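Local atomic coordinates of UspA domain-containing protein (Pyrococcus horikoshii, PDB entry 2DUM), a protein that is of unknown function but belongs to the universal stress protein A family, some of whose members bind ATP. Residues V8-D13 with L120-S125; E23-R28 with L152-V157; G34-L39 with F91-V96; E116-I121 with T147-L152. All coordinates share one frame; numbering follows the deposited sequence.

Contact 1 (V8-D13 with L120-S125); sequences VLFPTD and LIILPS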
loop_
_atom_site.group_PDB
_atom_site.type_symbol
_atom_site.label_atom_id
_atom_site.label_comp_id
_atom_site.label_asym_id
_atom_site.label_seq_id
_atom_site.Cartn_x
_atom_site.Cartn_y
_atom_site.Cartn_z
ATOM N N VAL A 8 -4.970 -11.048 4.822
ATOM C CA VAL A 8 -4.656 -10.277 3.663
ATOM C C VAL A 8 -5.043 -11.039 2.425
ATOM O O VAL A 8 -5.116 -12.289 2.476
ATOM C CB VAL A 8 -3.167 -9.950 3.683
ATOM C CG1 VAL A 8 -2.785 -9.609 5.097
ATOM C CG2 VAL A 8 -2.312 -11.126 3.083
ATOM N N LEU A 9 -5.279 -10.314 1.321
ATOM C CA LEU A 9 -5.601 -10.993 0.053
ATOM C C LEU A 9 -4.497 -10.631 -0.828
ATOM O O LEU A 9 -3.910 -9.532 -0.704
ATOM C CB LEU A 9 -6.862 -10.388 -0.559
ATOM C CG LEU A 9 -7.627 -10.669 -1.870
ATOM C CD1 LEU A 9 -6.807 -10.445 -2.999
ATOM C CD2 LEU A 9 -8.134 -12.081 -1.952
ATOM N N PHE A 10 -4.239 -11.484 -1.781
ATOM C CA PHE A 10 -3.033 -11.354 -2.502
ATOM C C PHE A 10 -3.285 -12.077 -3.758
ATOM O O PHE A 10 -3.346 -13.293 -3.756
ATOM C CB PHE A 10 -1.924 -12.098 -1.743
ATOM C CG PHE A 10 -0.703 -12.238 -2.532
ATOM C CD1 PHE A 10 -0.539 -13.291 -3.363
ATOM C CD2 PHE A 10 0.222 -11.260 -2.537
ATOM C CE1 PHE A 10 0.526 -13.419 -4.153
ATOM C CE2 PHE A 10 1.339 -11.373 -3.358
ATOM C CZ PHE A 10 1.471 -12.485 -4.162
ATOM N N PRO A 11 -3.554 -11.352 -4.808
ATOM C CA PRO A 11 -3.602 -11.765 -6.182
ATOM C C PRO A 11 -2.290 -12.113 -6.852
ATOM O O PRO A 11 -1.368 -11.267 -6.942
ATOM C CB PRO A 11 -4.168 -10.558 -6.837
ATOM C CG PRO A 11 -5.018 -9.934 -5.662
ATOM C CD PRO A 11 -4.035 -9.983 -4.643
ATOM N N THR A 12 -2.241 -13.360 -7.346
ATOM C CA THR A 12 -1.140 -13.848 -8.183
ATOM C C THR A 12 -1.438 -13.972 -9.649
ATOM O O THR A 12 -2.401 -14.568 -10.109
ATOM C CB THR A 12 -0.497 -15.197 -7.768
ATOM O OG1 THR A 12 0.425 -15.621 -8.806
ATOM C CG2 THR A 12 -1.559 -16.296 -7.546
ATOM N N ASP A 13 -0.468 -13.464 -10.361
ATOM C CA ASP A 13 -0.549 -13.124 -11.727
ATOM C C ASP A 13 -0.008 -14.304 -12.417
ATOM O O ASP A 13 0.123 -14.336 -13.605
ATOM C CB ASP A 13 0.468 -11.996 -11.850
ATOM C CG ASP A 13 0.384 -11.301 -13.163
ATOM O OD1 ASP A 13 -0.445 -11.842 -13.922
ATOM O OD2 ASP A 13 1.108 -10.267 -13.424
ATOM N N LEU A 120 -6.621 -6.325 4.348
ATOM C CA LEU A 120 -5.682 -5.683 3.501
ATOM C C LEU A 120 -5.767 -6.324 2.158
ATOM O O LEU A 120 -6.106 -7.508 2.058
ATOM C CB LEU A 120 -4.281 -5.963 3.982
ATOM C CG LEU A 120 -3.172 -5.220 3.245
ATOM C CD1 LEU A 120 -3.461 -3.748 3.025
ATOM C CD2 LEU A 120 -1.919 -5.214 4.026
ATOM N N ILE A 121 -5.434 -5.569 1.104
ATOM C CA ILE A 121 -5.003 -6.247 -0.128
ATOM C C ILE A 121 -3.543 -5.974 -0.421
ATOM O O ILE A 121 -3.091 -4.851 -0.189
ATOM C CB ILE A 121 -5.978 -6.228 -1.382
ATOM C CG1 ILE A 121 -5.198 -5.799 -2.568
ATOM C CG2 ILE A 121 -7.139 -5.304 -1.305
ATOM C CD1 ILE A 121 -5.366 -6.661 -3.761
ATOM N N ILE A 122 -2.806 -7.000 -0.848
ATOM C CA ILE A 122 -1.392 -6.854 -1.153
ATOM C C ILE A 122 -1.257 -7.182 -2.567
ATOM O O ILE A 122 -1.795 -8.197 -2.974
ATOM C CB ILE A 122 -0.555 -7.923 -0.480
ATOM C CG1 ILE A 122 -0.408 -7.607 1.006
ATOM C CG2 ILE A 122 0.833 -7.994 -1.055
ATOM C CD1 ILE A 122 -0.237 -8.850 1.841
ATOM N N LEU A 123 -0.507 -6.343 -3.285
ATOM C CA LEU A 123 -0.246 -6.411 -4.731
ATOM C C LEU A 123 1.215 -6.161 -5.091
ATOM O O LEU A 123 1.875 -5.284 -4.467
ATOM C CB LEU A 123 -0.874 -5.237 -5.426
ATOM C CG LEU A 123 -2.279 -5.132 -5.867
ATOM C CD1 LEU A 123 -2.672 -6.543 -5.771
ATOM C CD2 LEU A 123 -3.023 -4.262 -4.899
ATOM N N PRO A 124 1.704 -6.827 -6.163
ATOM C CA PRO A 124 3.025 -6.495 -6.683
ATOM C C PRO A 124 2.884 -5.220 -7.475
ATOM O O PRO A 124 1.790 -5.012 -8.059
ATOM C CB PRO A 124 3.331 -7.681 -7.643
ATOM C CG PRO A 124 2.254 -8.655 -7.440
ATOM C CD PRO A 124 1.081 -7.887 -6.974
ATOM N N SER A 125 3.939 -4.386 -7.496
ATOM C CA SER A 125 3.854 -3.126 -8.248
ATOM C C SER A 125 3.709 -3.527 -9.696
ATOM O O SER A 125 2.619 -3.416 -10.263
ATOM C CB SER A 125 4.990 -2.154 -7.997
ATOM O OG SER A 125 5.963 -2.197 -9.022
#
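Leu-9 is held through both its backbone N and its backbone O by the strand beside it: its N donates to Leu-120 O at 3.0 Å, and its O accepts from Ile-122 N at 2.8 Å. One residue bonding to the two that flank its partner, here Ile-121, is the signature of parallel pairing. The longer Phe-10 CA to Ile-122 O approach, 3.4 Å, adds a CA-H...O contact, and the bonded series stops there, because Pro-11 has no N-H to offer where the next donor would stand.

The apolar contacts divide between the two faces of the sheet. On one, Ile-122 works with both branches. With CG1 beside the backbone N and CG2 anti to it (chi1 -76°), CD1 is sent against Val-8 CG2 while CG2 meets Phe-10 CD2 at 3.6 Å, near the plane of the ring and at its edge. Phe-10 is further fixed by an edge-to-face meeting with Phe-91 and by Val-22 of helix 16-28. On the other face Leu-9 and Ile-121 lie alongside each other, CD1 to CD1 at 4.1 Å, and Ile-121 CD1 also reaches Pro-11 CD at 3.7 Å, the two side chains crossing at about a right angle. Leu-123 CD1 closes on the same Pro-11 CD, 3.9 Å away.

Strands 7-11 and 120-124 are neighbours inside the five-stranded parallel sheet of the universal stress protein fold, 7-11 being its central strand. With no charged group at work between the strands, their cohesion probably rests on backbone hydrogen bonds and on hydrocarbon packed on both faces.

Contact 2 (E23-R28 with L152-V157); sequences EVFEKR and LIIKEV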
loop_
_atom_site.group_PDB
_atom_site.type_symbol
_atom_site.label_atom_id
_atom_site.label_comp_id
_atom_site.label_asym_id
_atom_site.label_seq_id
_atom_site.Cartn_x
_atom_site.Cartn_y
_atom_site.Cartn_z
ATOM N N GLU A 23 8.832 -13.360 -2.724
ATOM C CA GLU A 23 10.153 -13.230 -2.022
ATOM C C GLU A 23 10.233 -11.926 -1.236
ATOM O O GLU A 23 10.443 -11.917 -0.001
ATOM C CB GLU A 23 11.331 -13.260 -2.981
ATOM C CG GLU A 23 11.586 -14.644 -3.529
ATOM C CD GLU A 23 11.994 -14.659 -5.035
ATOM O OE1 GLU A 23 11.572 -13.785 -5.851
ATOM O OE2 GLU A 23 12.731 -15.590 -5.431
ATOM N N VAL A 24 10.025 -10.818 -1.951
ATOM C CA VAL A 24 10.218 -9.544 -1.324
ATOM C C VAL A 24 9.407 -9.518 -0.045
ATOM O O VAL A 24 9.958 -9.118 0.946
ATOM C CB VAL A 24 9.790 -8.426 -2.215
ATOM C CG1 VAL A 24 10.331 -7.175 -1.705
ATOM C CG2 VAL A 24 10.268 -8.696 -3.602
ATOM N N PHE A 25 8.136 -9.975 -0.040
ATOM C CA PHE A 25 7.374 -9.896 1.171
ATOM C C PHE A 25 8.083 -10.736 2.134
ATOM O O PHE A 25 8.284 -10.341 3.283
ATOM C CB PHE A 25 6.016 -10.449 1.021
ATOM C CG PHE A 25 5.124 -10.167 2.209
ATOM C CD1 PHE A 25 4.685 -8.900 2.491
ATOM C CD2 PHE A 25 4.679 -11.174 3.042
ATOM C CE1 PHE A 25 3.863 -8.636 3.594
ATOM C CE2 PHE A 25 3.807 -10.883 4.166
ATOM C CZ PHE A 25 3.439 -9.616 4.430
ATOM N N GLU A 26 8.550 -11.888 1.647
ATOM C CA GLU A 26 9.206 -12.878 2.506
ATOM C C GLU A 26 10.415 -12.326 3.208
ATOM O O GLU A 26 10.535 -12.509 4.412
ATOM C CB GLU A 26 9.545 -14.148 1.730
ATOM C CG GLU A 26 10.821 -14.932 2.241
ATOM C CD GLU A 26 10.526 -15.878 3.453
ATOM O OE1 GLU A 26 10.847 -15.452 4.609
ATOM O OE2 GLU A 26 9.961 -17.019 3.251
ATOM N N LYS A 27 11.265 -11.601 2.453
ATOM C CA LYS A 27 12.488 -10.870 3.008
ATOM C C LYS A 27 12.249 -9.584 3.804
ATOM O O LYS A 27 12.694 -9.458 4.956
ATOM C CB LYS A 27 13.564 -10.625 1.969
ATOM C CG LYS A 27 14.982 -10.915 2.560
ATOM C CD LYS A 27 15.104 -10.772 4.226
ATOM C CE LYS A 27 16.541 -10.364 4.859
ATOM N NZ LYS A 27 16.766 -8.815 5.008
ATOM N N ARG A 28 11.505 -8.667 3.190
ATOM C CA ARG A 28 10.983 -7.468 3.839
ATOM C C ARG A 28 10.250 -7.750 5.096
ATOM O O ARG A 28 10.593 -7.170 6.110
ATOM C CB ARG A 28 10.054 -6.709 2.895
ATOM C CG ARG A 28 10.772 -6.297 1.664
ATOM C CD ARG A 28 10.156 -5.137 0.980
ATOM N NE ARG A 28 11.162 -4.109 0.610
ATOM C CZ ARG A 28 11.577 -3.124 1.424
ATOM N NH1 ARG A 28 12.476 -2.256 0.976
ATOM N NH2 ARG A 28 11.099 -3.012 2.688
ATOM N N LEU A 152 -1.390 -2.811 0.008
ATOM C CA LEU A 152 0.033 -2.800 0.153
ATOM C C LEU A 152 0.631 -2.964 -1.253
ATOM O O LEU A 152 0.472 -4.014 -1.997
ATOM C CB LEU A 152 0.427 -3.966 1.046
ATOM C CG LEU A 152 1.482 -3.727 2.134
ATOM C CD1 LEU A 152 2.129 -4.981 2.539
ATOM C CD2 LEU A 152 2.536 -2.930 1.693
ATOM N N ILE A 153 1.328 -1.942 -1.697
ATOM C CA ILE A 153 1.977 -2.252 -2.954
ATOM C C ILE A 153 3.440 -2.555 -2.695
ATOM O O ILE A 153 4.197 -1.731 -2.178
ATOM C CB ILE A 153 1.603 -1.363 -4.193
ATOM C CG1 ILE A 153 2.824 -1.289 -5.050
ATOM C CG2 ILE A 153 1.073 -0.001 -3.876
ATOM C CD1 ILE A 153 3.913 -0.160 -4.537
ATOM N N ILE A 154 3.804 -3.799 -2.944
ATOM C CA ILE A 154 5.157 -4.259 -2.606
ATOM C C ILE A 154 5.901 -4.122 -3.922
ATOM O O ILE A 154 5.218 -3.975 -4.985
ATOM C CB ILE A 154 5.133 -5.694 -1.934
ATOM C CG1 ILE A 154 6.027 -5.800 -0.719
ATOM C CG2 ILE A 154 5.725 -6.747 -2.782
ATOM C CD1 ILE A 154 5.353 -5.402 0.609
ATOM N N LYS A 155 7.238 -4.093 -3.876
ATOM C CA LYS A 155 7.997 -3.759 -5.070
ATOM C C LYS A 155 9.352 -4.480 -5.297
ATOM O O LYS A 155 9.563 -5.113 -6.354
ATOM C CB LYS A 155 8.200 -2.257 -5.071
ATOM C CG LYS A 155 8.005 -1.589 -6.418
ATOM C CD LYS A 155 8.145 -0.090 -6.332
ATOM C CE LYS A 155 6.855 0.614 -5.956
ATOM N NZ LYS A 155 6.902 1.954 -6.679
ATOM N N GLU A 156 10.290 -4.343 -4.359
ATOM C CA GLU A 156 11.601 -5.033 -4.396
ATOM C C GLU A 156 12.414 -4.639 -3.166
ATOM O O GLU A 156 12.151 -3.601 -2.527
ATOM C CB GLU A 156 12.401 -4.795 -5.717
ATOM C CG GLU A 156 13.797 -5.534 -5.837
ATOM C CD GLU A 156 13.758 -7.075 -5.471
ATOM O OE1 GLU A 156 14.049 -7.489 -4.298
ATOM O OE2 GLU A 156 13.438 -7.894 -6.364
ATOM N N VAL A 157 13.395 -5.472 -2.833
ATOM C CA VAL A 157 14.035 -5.402 -1.515
ATOM C C VAL A 157 15.026 -4.209 -1.351
ATOM O O VAL A 157 14.991 -3.222 -2.135
ATOM C CB VAL A 157 14.422 -6.882 -0.903
ATOM C CG1 VAL A 157 15.085 -7.829 -1.916
ATOM C CG2 VAL A 157 15.127 -6.841 0.517
#
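Glu-156 OE1, 4.0 Å from Val-24 CG2 on the helix opposite, is gripped by two donors. Val-157 N, the next residue's own amide, reaches it at 2.6 Å from the anti side of the carboxylate, 27° out of its plane, and Arg-20 NH2 adds a salt bridge. A turn about chi2 (49°) folds the Glu-156 chain back on its own backbone and so brings the carboxylate to that amide.

Arg-28 approaches the same residue from the helix. Its NE makes a weak hydrogen bond to Glu-156 O at 3.3 Å, the oxygen lying at the edge of the guanidinium and near its plane, while NH1 has a stronger partner in Asp-158, with which it forms a salt bridge. Were Arg-28 cut back to an alanine, Asp-158 would probably lose this cation and Glu-156 O its side-chain donor, with the chain after the last strand likely to move more freely.

Helix 16-28 lies over strand 151-154, one of the two outermost strands of its own chain, and is part of one helical layer of the alpha/beta sandwich expected for the universal stress protein family. Val-24 carries the middle of the packing: its CG1 rests on Glu-156 C at 3.6 Å and on Val-157 CB at 4.2 Å. Deeper in, Phe-25 crosses the strand's side chains at about a right angle. Ile-154 CD1 meets its CD1 at the ring edge, 4.0 Å away, and Leu-152 CD1 lies 4.2 Å from its CE1. Phe-91 stacks against the same ring, and Leu-152 and Ile-153 pair antiparallel with a strand of the second subunit.

Contact 3 (G34-L39 with F91-V96); sequences GEVILL and FRAKNV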
loop_
_atom_site.group_PDB
_atom_site.type_symbol
_atom_site.label_atom_id
_atom_site.label_comp_id
_atom_site.label_asym_id
_atom_site.label_seq_id
_atom_site.Cartn_x
_atom_site.Cartn_y
_atom_site.Cartn_z
ATOM N N GLY A 34 -2.559 -13.561 9.561
ATOM C CA GLY A 34 -3.593 -14.463 10.122
ATOM C C GLY A 34 -3.865 -15.472 9.024
ATOM O O GLY A 34 -3.295 -16.559 9.028
ATOM N N GLU A 35 -4.670 -15.095 8.024
ATOM C CA GLU A 35 -4.953 -15.903 6.817
ATOM C C GLU A 35 -4.592 -15.152 5.550
ATOM O O GLU A 35 -4.824 -13.986 5.419
ATOM C CB GLU A 35 -6.442 -16.196 6.838
ATOM C CG GLU A 35 -7.158 -17.014 5.668
ATOM C CD GLU A 35 -8.754 -17.075 5.976
ATOM O OE1 GLU A 35 -9.597 -17.361 5.072
ATOM O OE2 GLU A 35 -9.193 -16.769 7.152
ATOM N N VAL A 36 -4.051 -15.818 4.574
ATOM C CA VAL A 36 -3.956 -15.178 3.235
ATOM C C VAL A 36 -4.855 -15.854 2.120
ATOM O O VAL A 36 -4.848 -17.060 1.940
ATOM C CB VAL A 36 -2.474 -15.010 2.776
ATOM C CG1 VAL A 36 -1.697 -16.007 3.422
ATOM C CG2 VAL A 36 -2.294 -15.098 1.232
ATOM N N ILE A 37 -5.626 -15.111 1.367
ATOM C CA ILE A 37 -6.318 -15.791 0.330
ATOM C C ILE A 37 -5.501 -15.490 -0.904
ATOM O O ILE A 37 -5.309 -14.343 -1.314
ATOM C CB ILE A 37 -7.679 -15.181 0.182
ATOM C CG1 ILE A 37 -8.407 -15.269 1.477
ATOM C CG2 ILE A 37 -8.484 -15.739 -0.977
ATOM C CD1 ILE A 37 -9.131 -13.955 1.742
ATOM N N LEU A 38 -5.050 -16.530 -1.522
ATOM C CA LEU A 38 -4.233 -16.397 -2.653
ATOM C C LEU A 38 -5.133 -16.427 -3.887
ATOM O O LEU A 38 -5.409 -17.493 -4.383
ATOM C CB LEU A 38 -3.428 -17.643 -2.606
ATOM C CG LEU A 38 -2.405 -17.829 -3.651
ATOM C CD1 LEU A 38 -1.347 -16.802 -3.236
ATOM C CD2 LEU A 38 -1.950 -19.318 -3.553
ATOM N N LEU A 39 -5.600 -15.283 -4.402
ATOM C CA LEU A 39 -6.534 -15.244 -5.559
ATOM C C LEU A 39 -5.871 -15.340 -6.897
ATOM O O LEU A 39 -4.713 -14.997 -7.037
ATOM C CB LEU A 39 -7.275 -13.952 -5.549
ATOM C CG LEU A 39 -8.472 -13.882 -6.472
ATOM C CD1 LEU A 39 -9.168 -15.172 -6.463
ATOM C CD2 LEU A 39 -9.442 -12.853 -5.998
ATOM N N PHE A 91 4.405 -15.310 3.732
ATOM C CA PHE A 91 3.663 -14.452 4.616
ATOM C C PHE A 91 3.777 -14.763 6.056
ATOM O O PHE A 91 3.334 -13.940 6.850
ATOM C CB PHE A 91 2.256 -14.445 4.145
ATOM C CG PHE A 91 2.188 -13.872 2.829
ATOM C CD1 PHE A 91 2.977 -14.425 1.817
ATOM C CD2 PHE A 91 1.516 -12.679 2.606
ATOM C CE1 PHE A 91 3.008 -13.827 0.586
ATOM C CE2 PHE A 91 1.526 -12.098 1.404
ATOM C CZ PHE A 91 2.267 -12.656 0.389
ATOM N N ARG A 92 4.370 -15.929 6.365
ATOM C CA ARG A 92 4.471 -16.388 7.713
ATOM C C ARG A 92 3.096 -16.380 8.249
ATOM O O ARG A 92 2.828 -15.939 9.304
ATOM C CB ARG A 92 5.353 -15.465 8.552
ATOM C CG ARG A 92 6.604 -15.317 7.859
ATOM C CD ARG A 92 7.184 -13.989 7.964
ATOM N NE ARG A 92 8.401 -14.171 8.746
ATOM C CZ ARG A 92 9.618 -14.443 8.238
ATOM N NH1 ARG A 92 10.658 -14.596 9.071
ATOM N NH2 ARG A 92 9.821 -14.547 6.920
ATOM N N ALA A 93 2.245 -16.986 7.490
ATOM C CA ALA A 93 0.826 -16.984 7.672
ATOM C C ALA A 93 0.415 -18.084 8.687
ATOM O O ALA A 93 0.923 -19.194 8.586
ATOM C CB ALA A 93 0.246 -17.295 6.259
ATOM N N LYS A 94 -0.481 -17.861 9.639
ATOM C CA LYS A 94 -1.089 -19.033 10.224
ATOM C C LYS A 94 -1.972 -19.865 9.217
ATOM O O LYS A 94 -2.028 -21.062 9.427
ATOM C CB LYS A 94 -1.922 -18.720 11.428
ATOM C CG LYS A 94 -1.607 -17.434 12.102
ATOM C CD LYS A 94 -1.435 -17.647 13.604
ATOM C CE LYS A 94 -2.776 -17.594 14.300
ATOM N NZ LYS A 94 -3.904 -16.719 13.659
ATOM N N ASN A 95 -2.669 -19.313 8.184
ATOM C CA ASN A 95 -3.548 -20.134 7.262
ATOM C C ASN A 95 -3.606 -19.617 5.885
ATOM O O ASN A 95 -3.421 -18.437 5.631
ATOM C CB ASN A 95 -4.989 -20.232 7.673
ATOM C CG ASN A 95 -5.130 -20.850 9.000
ATOM O OD1 ASN A 95 -5.334 -20.149 10.002
ATOM N ND2 ASN A 95 -4.951 -22.190 9.070
ATOM N N VAL A 96 -3.922 -20.494 4.965
ATOM C CA VAL A 96 -3.916 -20.114 3.576
ATOM C C VAL A 96 -5.270 -20.585 2.980
ATOM O O VAL A 96 -6.043 -21.357 3.613
ATOM C CB VAL A 96 -2.734 -20.814 2.897
ATOM C CG1 VAL A 96 -3.213 -21.970 2.100
ATOM C CG2 VAL A 96 -1.962 -19.890 1.996
#
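Val-36 CG1 is the apolar hub of this contact, where Ala-93 CB comes to 3.7 Å. Two more groups gather on the same methyl: Val-96 CG2, at 4.1 Å from the same side of the sheet, and Phe-91 CB, at 4.3 Å. The Phe-91 ring continues inward, stacked on Phe-25 and meeting Phe-10 edge-to-face, linking this contact to helix 16-28 and to strand 7-11.

Around it runs the backbone pairing. Val-36 N donates to Asn-95 O at 2.9 Å, and Asn-95 N to Gly-34 O at 2.9 Å, a donor and an acceptor of Asn-95 both being engaged by residues 34-36.

The polar edge lies on the other face, where Glu-35 and Asn-95 stand beside each other, touching loosely through CG and CB at 4.4 Å. The Glu-35 chain, extended with CG anti to the backbone N (chi1 178°), carries its carboxylate outward from the backbone to a salt bridge between OE1 and Arg-97 NH2.

Arg-92, with positive phi after helix 69-90, turns the chain toward its new strand. Strand, helix and adjacent parallel strand together make a beta-alpha-beta crossover, which here adds the edge strand 95-103 at one side of the alpha/beta sheet.

Contact 4 (E116-I121 with T147-L152); sequences ENVSLI and TKKPVL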
loop_
_atom_site.group_PDB
_atom_site.type_symbol
_atom_site.label_atom_id
_atom_site.label_comp_id
_atom_site.label_asym_id
_atom_site.label_seq_id
_atom_site.Cartn_x
_atom_site.Cartn_y
_atom_site.Cartn_z
ATOM N N GLU A 116 -14.953 -11.067 1.186
ATOM C CA GLU A 116 -14.452 -11.787 2.320
ATOM C C GLU A 116 -14.033 -10.935 3.471
ATOM O O GLU A 116 -13.259 -11.410 4.326
ATOM C CB GLU A 116 -13.264 -12.619 1.965
ATOM C CG GLU A 116 -13.635 -14.037 1.994
ATOM C CD GLU A 116 -14.480 -14.241 0.839
ATOM O OE1 GLU A 116 -14.302 -13.351 -0.043
ATOM O OE2 GLU A 116 -15.304 -15.205 0.846
ATOM N N ASN A 117 -14.541 -9.709 3.495
ATOM C CA ASN A 117 -14.157 -8.751 4.451
ATOM C C ASN A 117 -12.704 -8.984 4.895
ATOM O O ASN A 117 -12.410 -9.468 6.008
ATOM C CB ASN A 117 -15.125 -8.731 5.593
ATOM C CG ASN A 117 -14.946 -7.495 6.416
ATOM O OD1 ASN A 117 -15.116 -7.503 7.641
ATOM N ND2 ASN A 117 -14.504 -6.411 5.759
ATOM N N VAL A 118 -11.787 -8.692 3.969
ATOM C CA VAL A 118 -10.350 -8.866 4.175
ATOM C C VAL A 118 -9.779 -7.613 4.830
ATOM O O VAL A 118 -10.358 -6.540 4.685
ATOM C CB VAL A 118 -9.594 -9.150 2.852
ATOM C CG1 VAL A 118 -10.283 -10.118 2.078
ATOM C CG2 VAL A 118 -9.334 -7.884 2.012
ATOM N N SER A 119 -8.626 -7.761 5.506
ATOM C CA SER A 119 -8.001 -6.677 6.269
ATOM C C SER A 119 -7.243 -5.762 5.374
ATOM O O SER A 119 -7.253 -4.581 5.635
ATOM C CB SER A 119 -7.050 -7.204 7.342
ATOM O OG SER A 119 -6.180 -8.119 6.738
ATOM N N LEU A 120 -6.621 -6.325 4.348
ATOM C CA LEU A 120 -5.682 -5.683 3.501
ATOM C C LEU A 120 -5.767 -6.324 2.158
ATOM O O LEU A 120 -6.106 -7.508 2.058
ATOM C CB LEU A 120 -4.281 -5.963 3.982
ATOM C CG LEU A 120 -3.172 -5.220 3.245
ATOM C CD1 LEU A 120 -3.461 -3.748 3.025
ATOM C CD2 LEU A 120 -1.919 -5.214 4.026
ATOM N N ILE A 121 -5.434 -5.569 1.104
ATOM C CA ILE A 121 -5.003 -6.247 -0.128
ATOM C C ILE A 121 -3.543 -5.974 -0.421
ATOM O O ILE A 121 -3.091 -4.851 -0.189
ATOM C CB ILE A 121 -5.978 -6.228 -1.382
ATOM C CG1 ILE A 121 -5.198 -5.799 -2.568
ATOM C CG2 ILE A 121 -7.139 -5.304 -1.305
ATOM C CD1 ILE A 121 -5.366 -6.661 -3.761
ATOM N N THR A 147 -11.166 0.277 -4.840
ATOM C CA THR A 147 -11.383 -0.375 -3.552
ATOM C C THR A 147 -11.612 0.546 -2.340
ATOM O O THR A 147 -11.366 1.737 -2.428
ATOM C CB THR A 147 -10.305 -1.372 -3.293
ATOM O OG1 THR A 147 -10.813 -2.298 -2.369
ATOM C CG2 THR A 147 -9.048 -0.764 -2.739
ATOM N N LYS A 148 -12.139 -0.004 -1.238
ATOM C CA LYS A 148 -12.288 0.726 0.087
ATOM C C LYS A 148 -11.322 0.193 1.147
ATOM O O LYS A 148 -10.829 0.916 2.074
ATOM C CB LYS A 148 -13.683 0.592 0.687
ATOM C CG LYS A 148 -14.847 0.708 -0.296
ATOM C CD LYS A 148 -14.877 2.016 -1.076
ATOM C CE LYS A 148 -15.951 1.914 -2.184
ATOM N NZ LYS A 148 -17.091 1.158 -1.583
ATOM N N LYS A 149 -11.062 -1.094 0.993
ATOM C CA LYS A 149 -9.960 -1.791 1.635
ATOM C C LYS A 149 -8.547 -1.020 1.572
ATOM O O LYS A 149 -8.348 -0.100 0.718
ATOM C CB LYS A 149 -9.942 -3.231 1.069
ATOM C CG LYS A 149 -10.799 -4.301 1.804
ATOM C CD LYS A 149 -12.262 -4.015 1.822
ATOM C CE LYS A 149 -12.994 -5.006 2.670
ATOM N NZ LYS A 149 -12.499 -5.024 4.126
ATOM N N PRO A 150 -7.630 -1.281 2.559
ATOM C CA PRO A 150 -6.239 -0.796 2.448
ATOM C C PRO A 150 -5.409 -1.621 1.514
ATOM O O PRO A 150 -5.878 -2.703 1.106
ATOM C CB PRO A 150 -5.738 -0.812 3.874
ATOM C CG PRO A 150 -6.575 -1.811 4.596
ATOM C CD PRO A 150 -7.911 -1.870 3.883
ATOM N N VAL A 151 -4.258 -1.091 1.065
ATOM C CA VAL A 151 -3.555 -1.731 -0.047
ATOM C C VAL A 151 -2.066 -1.669 0.077
ATOM O O VAL A 151 -1.517 -0.588 0.199
ATOM C CB VAL A 151 -3.915 -1.143 -1.425
ATOM C CG1 VAL A 151 -3.022 -1.773 -2.566
ATOM C CG2 VAL A 151 -5.343 -1.393 -1.787
ATOM N N LEU A 152 -1.390 -2.811 0.008
ATOM C CA LEU A 152 0.033 -2.800 0.153
ATOM C C LEU A 152 0.631 -2.964 -1.253
ATOM O O LEU A 152 0.472 -4.014 -1.997
ATOM C CB LEU A 152 0.427 -3.966 1.046
ATOM C CG LEU A 152 1.482 -3.727 2.134
ATOM C CD1 LEU A 152 2.129 -4.981 2.539
ATOM C CD2 LEU A 152 2.536 -2.930 1.693
#
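Lys-149 NZ donates to Val-118 O at 2.7 Å, in the carbonyl plane, and ties together the approaches to two parallel strands, 120-124 and 151-154, joined through helix 138-146 as a beta-alpha-beta unit. Lys-149 CG lies 3.9 Å from Val-118 CG2; beyond it, bends about chi2 (61°) and chi4 (59°) bring NZ to the carbonyl.

Backbone bonds take over where the strands begin. Ile-121 N donates to Pro-150 O at 2.9 Å, and Ile-121 O receives Leu-152 N at 2.7 Å. Leu-120 spreads its two methyls along the partner: CD1 rests against Pro-150 CB at 3.8 Å and CD2 against Leu-152 CB at 4.0 Å. On the opposite face Ile-121 CG2 and Val-151 CG2 meet loosely at 4.3 Å.

Further out lies the second subunit. Its Asp-158 accepts a hydrogen bond from Asn-117 ND2 and forms a salt bridge with Lys-149 NZ, a shared acceptor that may account for the two donors being neighbours. A methionine in place of Lys-149 would probably leave Val-118 O without this donor and Asp-158 of the second subunit without one of its charged partners.

The end of the loop, just before strand 120-124, is positioned from the chain's beginning, where Ser-119 OG is hydrogen-bonded to both Lys-7 N and Met-4 O.

Contacts 1, 3 and 4 are parallel strand pairings of one sheet, whereas contact 2 sets a helix against it. Contact 1 is the innermost, its centre about 4 Å from the centre of the chain; contact 3, on the edge strand 95-103, mixes a hydrophobic face with a charged one. Contacts 1 and 4 share strand 120-124, and contacts 2 and 4 share strand 151-154, both of the latter touching the second subunit. There salt bridges reach across the subunit interface, whereas contact 3 keeps its own within the chain. Helix and core meet where Phe-25 of contact 2, Phe-10 of contact 1 and Phe-91 of contact 3 form an aromatic cluster.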